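Local coordinates for protein aminofutalosine deaminase (Helicobacter pylori, PDB 7LKK) that deaminates aminofutalosine in the menaquinone pathway, as a metal-dependent hydrolase of the amidohydrolase family with a TIM-barrel fold, at residues 273-278 against 297-302; 220-225 against 277-282. All blocks are in the same frame, centred on the assembly; numbering follows the deposited sequence.

Overall arrangement
Both contacts lie at the C-terminal ends of parallel barrel strands, where the amidohydrolase fold carries its active site. Their centres are about 8 Å apart, and they share Q277 and F278. Strand 269-275 pairs with 294-298 in contact 1 and with 218-222 on its other edge. Contact 1 is buried, about 10 Å from the centre of the chain. It combines strand pairing with the apolar and sulfur contacts around the H275 ring. Contact 2 lies farther out, about 17 Å from the chain centre, and is also mostly buried. There, loop meets loop through one backbone bond, while H221 and E224 point to the iron and the inhibitor.

Contact 1 (273-278 against 297-302); sequences FVHNQF and ITCPFS
The V274 side chain overlaps that of I297, with CG2 of V274 4.0 Å from CB of I297. These residues form a parallel bridge between neighbouring strands of the TIM barrel, 269-275 and 294-298, which helix 281-291 links as a beta-alpha-beta unit. Both side chains lie on the same face of the sheet, where H79 of strand 69-80 also touches them. The strands are joined by two backbone bonds: I297 N gives to F273 O, and H275 N gives to I297 O at 2.8 Å.

F273 O takes a second donor. ND2 of N276 reaches it at 2.9 Å, from above the carbonyl plane and on the opposite face from I297 N. The bond is nearly straight, at 175°, and F273 O lies in the amide plane of N276. This grip ties the turn after the strand back to the strand itself.

V274 CG1 is anti to the backbone N (chi1 -175°). This places it over the centre of one face of the H275 ring, 3.4 Å above the plane, and 4.1 Å from C299 SG. The thiol in turn meets the ring obliquely, with C299 SG 3.9 Å from H275 CE1. C299 is the N-cap residue of helix 300-305. The valine and the cysteine thus pack against a ring of the ligand pocket, whose NE2 bonds to O8 of the inhibitor. ND1 of the same ring has a weak bond to N303.

S302 OG also approaches H275 CE1, but its strong partner is D328, an iron ligand. At the strand ends, a water bridges the segments: it donates to H275 O and lies 2.8 Å from T298 OG1.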
# COMPACT_ATOMS: atom_id res chain seq x y z
N PHE A 273 0.08 -23.47 -5.70
CA PHE A 273 0.70 -23.38 -4.39
C PHE A 273 0.68 -21.92 -3.95
O PHE A 273 1.28 -21.07 -4.60
CB PHE A 273 2.13 -23.91 -4.41
CG PHE A 273 2.22 -25.41 -4.39
CD1 PHE A 273 2.05 -26.14 -5.55
CD2 PHE A 273 2.49 -26.08 -3.20
CE1 PHE A 273 2.13 -27.52 -5.53
CE2 PHE A 273 2.57 -27.46 -3.18
CZ PHE A 273 2.39 -28.18 -4.34
N VAL A 274 -0.03 -21.64 -2.85
CA VAL A 274 -0.29 -20.28 -2.40
C VAL A 274 0.65 -19.93 -1.26
O VAL A 274 0.94 -20.77 -0.40
CB VAL A 274 -1.77 -20.12 -1.97
CG1 VAL A 274 -2.07 -18.67 -1.62
CG2 VAL A 274 -2.69 -20.62 -3.07
N HIS A 275 1.13 -18.67 -1.27
CA HIS A 275 1.97 -18.05 -0.24
C HIS A 275 3.44 -18.43 -0.40
O HIS A 275 4.18 -17.72 -1.09
CB HIS A 275 1.45 -18.39 1.16
CG HIS A 275 0.03 -17.98 1.38
ND1 HIS A 275 -0.41 -16.69 1.20
CD2 HIS A 275 -1.06 -18.70 1.75
CE1 HIS A 275 -1.71 -16.62 1.45
NE2 HIS A 275 -2.13 -17.82 1.79
N ASN A 276 3.88 -19.52 0.23
CA ASN A 276 5.19 -20.14 0.02
C ASN A 276 6.38 -19.34 0.54
O ASN A 276 7.52 -19.68 0.20
CB ASN A 276 5.46 -20.45 -1.47
CG ASN A 276 4.25 -21.02 -2.18
OD1 ASN A 276 3.94 -22.21 -2.03
ND2 ASN A 276 3.58 -20.20 -2.98
N GLN A 277 6.17 -18.30 1.36
CA GLN A 277 7.29 -17.44 1.73
C GLN A 277 8.35 -18.17 2.55
O GLN A 277 9.50 -17.73 2.58
CB GLN A 277 6.83 -16.21 2.51
CG GLN A 277 5.57 -15.55 1.99
CD GLN A 277 4.35 -16.06 2.70
OE1 GLN A 277 3.83 -17.13 2.37
NE2 GLN A 277 3.89 -15.32 3.70
N PHE A 278 7.98 -19.25 3.24
CA PHE A 278 8.92 -20.00 4.05
C PHE A 278 9.37 -21.29 3.37
O PHE A 278 9.95 -22.16 4.04
CB PHE A 278 8.32 -20.29 5.42
CG PHE A 278 8.15 -19.06 6.27
CD1 PHE A 278 9.13 -18.68 7.17
CD2 PHE A 278 7.03 -18.26 6.13
CE1 PHE A 278 8.99 -17.54 7.93
CE2 PHE A 278 6.88 -17.11 6.89
CZ PHE A 278 7.86 -16.76 7.80
N ILE A 297 1.20 -18.78 -6.20
CA ILE A 297 0.30 -17.65 -5.99
C ILE A 297 0.81 -16.86 -4.79
O ILE A 297 1.10 -17.44 -3.74
CB ILE A 297 -1.15 -18.11 -5.77
CG1 ILE A 297 -1.53 -19.20 -6.78
CG2 ILE A 297 -2.10 -16.93 -5.86
CD1 ILE A 297 -1.58 -18.74 -8.22
N THR A 298 0.92 -15.55 -4.95
CA THR A 298 1.42 -14.68 -3.89
C THR A 298 0.35 -13.67 -3.48
O THR A 298 -0.35 -13.12 -4.33
CB THR A 298 2.72 -13.98 -4.32
OG1 THR A 298 3.28 -13.28 -3.20
CG2 THR A 298 2.47 -13.00 -5.47
N CYS A 299 0.22 -13.46 -2.17
CA CYS A 299 -0.77 -12.55 -1.60
C CYS A 299 -0.04 -11.57 -0.70
O CYS A 299 0.11 -11.83 0.51
CB CYS A 299 -1.85 -13.32 -0.85
SG CYS A 299 -2.64 -14.64 -1.81
N PRO A 300 0.43 -10.44 -1.23
CA PRO A 300 1.32 -9.56 -0.44
C PRO A 300 0.69 -9.00 0.83
O PRO A 300 1.36 -8.97 1.87
CB PRO A 300 1.69 -8.44 -1.43
CG PRO A 300 0.72 -8.56 -2.56
CD PRO A 300 0.30 -9.99 -2.63
N PHE A 301 -0.56 -8.54 0.78
CA PHE A 301 -1.14 -7.92 1.96
C PHE A 301 -1.43 -8.96 3.04
O PHE A 301 -1.17 -8.72 4.23
CB PHE A 301 -2.41 -7.15 1.60
CG PHE A 301 -2.67 -5.96 2.49
CD1 PHE A 301 -3.35 -6.11 3.69
CD2 PHE A 301 -2.23 -4.70 2.13
CE1 PHE A 301 -3.59 -5.02 4.51
CE2 PHE A 301 -2.47 -3.60 2.95
CZ PHE A 301 -3.15 -3.77 4.14
N SER A 302 -1.97 -10.11 2.65
CA SER A 302 -2.20 -11.19 3.61
C SER A 302 -0.90 -11.64 4.25
O SER A 302 -0.84 -11.86 5.47
CB SER A 302 -2.90 -12.36 2.92
OG SER A 302 -2.92 -13.50 3.76
O HOH W 1 3.16 -15.16 -1.17

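Contact 2 (220-225 against 277-282); sequences THFLES and QFASLE. With FE (Fe (III) ion), chain E; MCF ((8R)-3-(5-S-methyl-5-thio-beta-D-ribofuranosyl)-3,6,7,8-tetrahydroimidazo[4,5-d][1,3]diazepin-8-ol), chain J.
F278 lays one ring face against the backbone of S225, with S225 C 3.4 Å above the ring plane and offset toward the rim. L223 O sits at the edge of this ring, in its plane. L223 O also accepts from F278 N at 3.1 Å, with an angle of 161° at the hydrogen. One carbonyl therefore meets both the backbone and the ring edge of F278.

The L223 side chain is directed at the 277-282 loop. Its CD1 comes 3.6 Å from A279 CA, and A279 CB completes the small apolar patch. The F222 ring joins this patch obliquely, with CE2 4.1 Å from A279 CB. L223 CG in turn stands over the centre of one face of F222, so the leucine touches both that ring and A279.

Q277 bends at chi2 (94°) and brings its amide end alongside E224. A water links the two, donating to E224 O and accepting from Q277 NE2, which also bonds to K309 O. E224 N also donates to the E228 carboxylate.

E224 turns away from this loop. CG is anti to the backbone N (chi1 -172°) and the chain is extended beyond it, which carries the carboxylate to the inhibitor. There E224 OE1 accepts from N6 of the inhibitor at 2.7 Å. H221 places NE2 2.4 Å from the iron, and one face of its ring lies under inhibitor atom C5. O8 of the inhibitor binds the same metal at 2.0 Å, and H79, H81 and D328 complete the iron site. This pairing of a metal-binding histidine at a strand end with a ligand-binding glutamate in the following loop belongs to the amidohydrolase deaminase active site.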
# COMPACT_ATOMS: atom_id res chain seq x y z
N THR A 220 -3.57 -25.31 -2.89
CA THR A 220 -3.19 -25.59 -1.52
C THR A 220 -2.40 -24.41 -0.96
O THR A 220 -1.71 -23.70 -1.70
CB THR A 220 -2.38 -26.88 -1.41
OG1 THR A 220 -2.12 -27.19 -0.04
CG2 THR A 220 -1.06 -26.76 -2.17
N HIS A 221 -2.53 -24.20 0.35
CA HIS A 221 -1.69 -23.26 1.08
C HIS A 221 -0.41 -23.98 1.50
O HIS A 221 -0.48 -25.08 2.05
CB HIS A 221 -2.41 -22.70 2.30
CG HIS A 221 -3.70 -22.01 1.98
ND1 HIS A 221 -4.93 -22.63 2.10
CD2 HIS A 221 -3.96 -20.75 1.55
CE1 HIS A 221 -5.88 -21.79 1.75
NE2 HIS A 221 -5.32 -20.64 1.41
N PHE A 222 0.74 -23.36 1.24
CA PHE A 222 2.02 -24.03 1.46
C PHE A 222 2.99 -23.09 2.15
O PHE A 222 3.29 -22.01 1.62
CB PHE A 222 2.60 -24.54 0.14
CG PHE A 222 3.80 -25.42 0.32
CD1 PHE A 222 3.70 -26.60 1.04
CD2 PHE A 222 5.02 -25.08 -0.23
CE1 PHE A 222 4.80 -27.41 1.22
CE2 PHE A 222 6.12 -25.89 -0.07
CZ PHE A 222 6.01 -27.06 0.66
N LEU A 223 3.49 -23.51 3.31
CA LEU A 223 4.58 -22.85 4.04
C LEU A 223 4.35 -21.34 4.13
O LEU A 223 5.17 -20.52 3.69
CB LEU A 223 5.93 -23.20 3.41
CG LEU A 223 6.24 -24.70 3.44
CD1 LEU A 223 7.68 -25.00 3.03
CD2 LEU A 223 5.96 -25.30 4.81
N GLU A 224 3.21 -20.99 4.71
CA GLU A 224 2.78 -19.61 4.88
C GLU A 224 3.35 -18.95 6.13
O GLU A 224 3.28 -17.72 6.25
CB GLU A 224 1.25 -19.57 4.91
CG GLU A 224 0.62 -18.20 4.89
CD GLU A 224 -0.89 -18.26 4.91
OE1 GLU A 224 -1.44 -19.38 5.00
OE2 GLU A 224 -1.53 -17.20 4.84
N SER A 225 3.92 -19.72 7.05
CA SER A 225 4.37 -19.17 8.32
C SER A 225 5.59 -19.92 8.80
O SER A 225 5.87 -21.04 8.37
CB SER A 225 3.27 -19.22 9.38
OG SER A 225 2.92 -20.56 9.69
N GLN A 277 6.17 -18.30 1.36
CA GLN A 277 7.29 -17.44 1.73
C GLN A 277 8.35 -18.17 2.55
O GLN A 277 9.50 -17.73 2.58
CB GLN A 277 6.83 -16.21 2.51
CG GLN A 277 5.57 -15.55 1.99
CD GLN A 277 4.35 -16.06 2.70
OE1 GLN A 277 3.83 -17.13 2.37
NE2 GLN A 277 3.89 -15.32 3.70
N PHE A 278 7.98 -19.25 3.24
CA PHE A 278 8.92 -20.00 4.05
C PHE A 278 9.37 -21.29 3.37
O PHE A 278 9.95 -22.16 4.04
CB PHE A 278 8.32 -20.29 5.42
CG PHE A 278 8.15 -19.06 6.27
CD1 PHE A 278 9.13 -18.68 7.17
CD2 PHE A 278 7.03 -18.26 6.13
CE1 PHE A 278 8.99 -17.54 7.93
CE2 PHE A 278 6.88 -17.11 6.89
CZ PHE A 278 7.86 -16.76 7.80
N ALA A 279 9.12 -21.43 2.08
CA ALA A 279 9.67 -22.54 1.31
C ALA A 279 11.11 -22.22 0.92
O ALA A 279 11.38 -21.16 0.34
CB ALA A 279 8.83 -22.80 0.06
N SER A 280 12.03 -23.12 1.26
CA SER A 280 13.41 -22.95 0.86
C SER A 280 13.55 -23.10 -0.65
O SER A 280 12.61 -23.47 -1.36
CB SER A 280 14.30 -23.97 1.57
OG SER A 280 14.05 -25.27 1.08
N LEU A 281 14.75 -22.79 -1.15
CA LEU A 281 15.01 -22.96 -2.58
C LEU A 281 14.87 -24.42 -2.99
O LEU A 281 14.32 -24.72 -4.06
CB LEU A 281 16.41 -22.44 -2.92
CG LEU A 281 16.81 -22.51 -4.40
CD1 LEU A 281 15.81 -21.76 -5.27
CD2 LEU A 281 18.22 -21.97 -4.60
N GLU A 282 15.34 -25.35 -2.16
CA GLU A 282 15.17 -26.76 -2.46
C GLU A 282 13.69 -27.14 -2.54
O GLU A 282 13.28 -27.90 -3.42
CB GLU A 282 15.89 -27.62 -1.42
CG GLU A 282 15.80 -29.12 -1.70
CD GLU A 282 16.08 -29.96 -0.47
OE1 GLU A 282 16.86 -29.52 0.40
OE2 GLU A 282 15.51 -31.07 -0.37
FE FE E . -6.27 -18.49 1.12
O8 MCF J . -5.17 -18.29 2.74
C8 MCF J . -5.57 -17.44 3.79
C7 MCF J . -4.64 -17.51 4.99
N6 MCF J . -4.07 -18.83 5.12
C5 MCF J . -4.94 -19.99 5.09
N4 MCF J . -6.39 -19.96 4.92
C10 MCF J . -7.40 -18.89 4.76
C9 MCF J . -7.04 -17.67 4.21
N1 MCF J . -8.13 -16.91 4.19
C2 MCF J . -9.16 -17.59 4.69
N3 MCF J . -8.71 -18.80 5.03
C1S MCF J . -9.58 -19.85 5.64
C2S MCF J . -9.35 -21.27 5.07
O2S MCF J . -10.08 -21.45 3.92
O4S MCF J . -9.31 -19.97 6.88
C4S MCF J . -9.72 -21.48 7.29
C3S MCF J . -9.89 -22.15 6.18
O3S MCF J . -11.36 -22.40 5.97
C5S MCF J . -8.61 -22.10 8.12
S5S MCF J . -9.32 -23.31 9.27
C6S MCF J . -8.00 -24.44 9.83
O HOH W 2 1.72 -15.32 6.08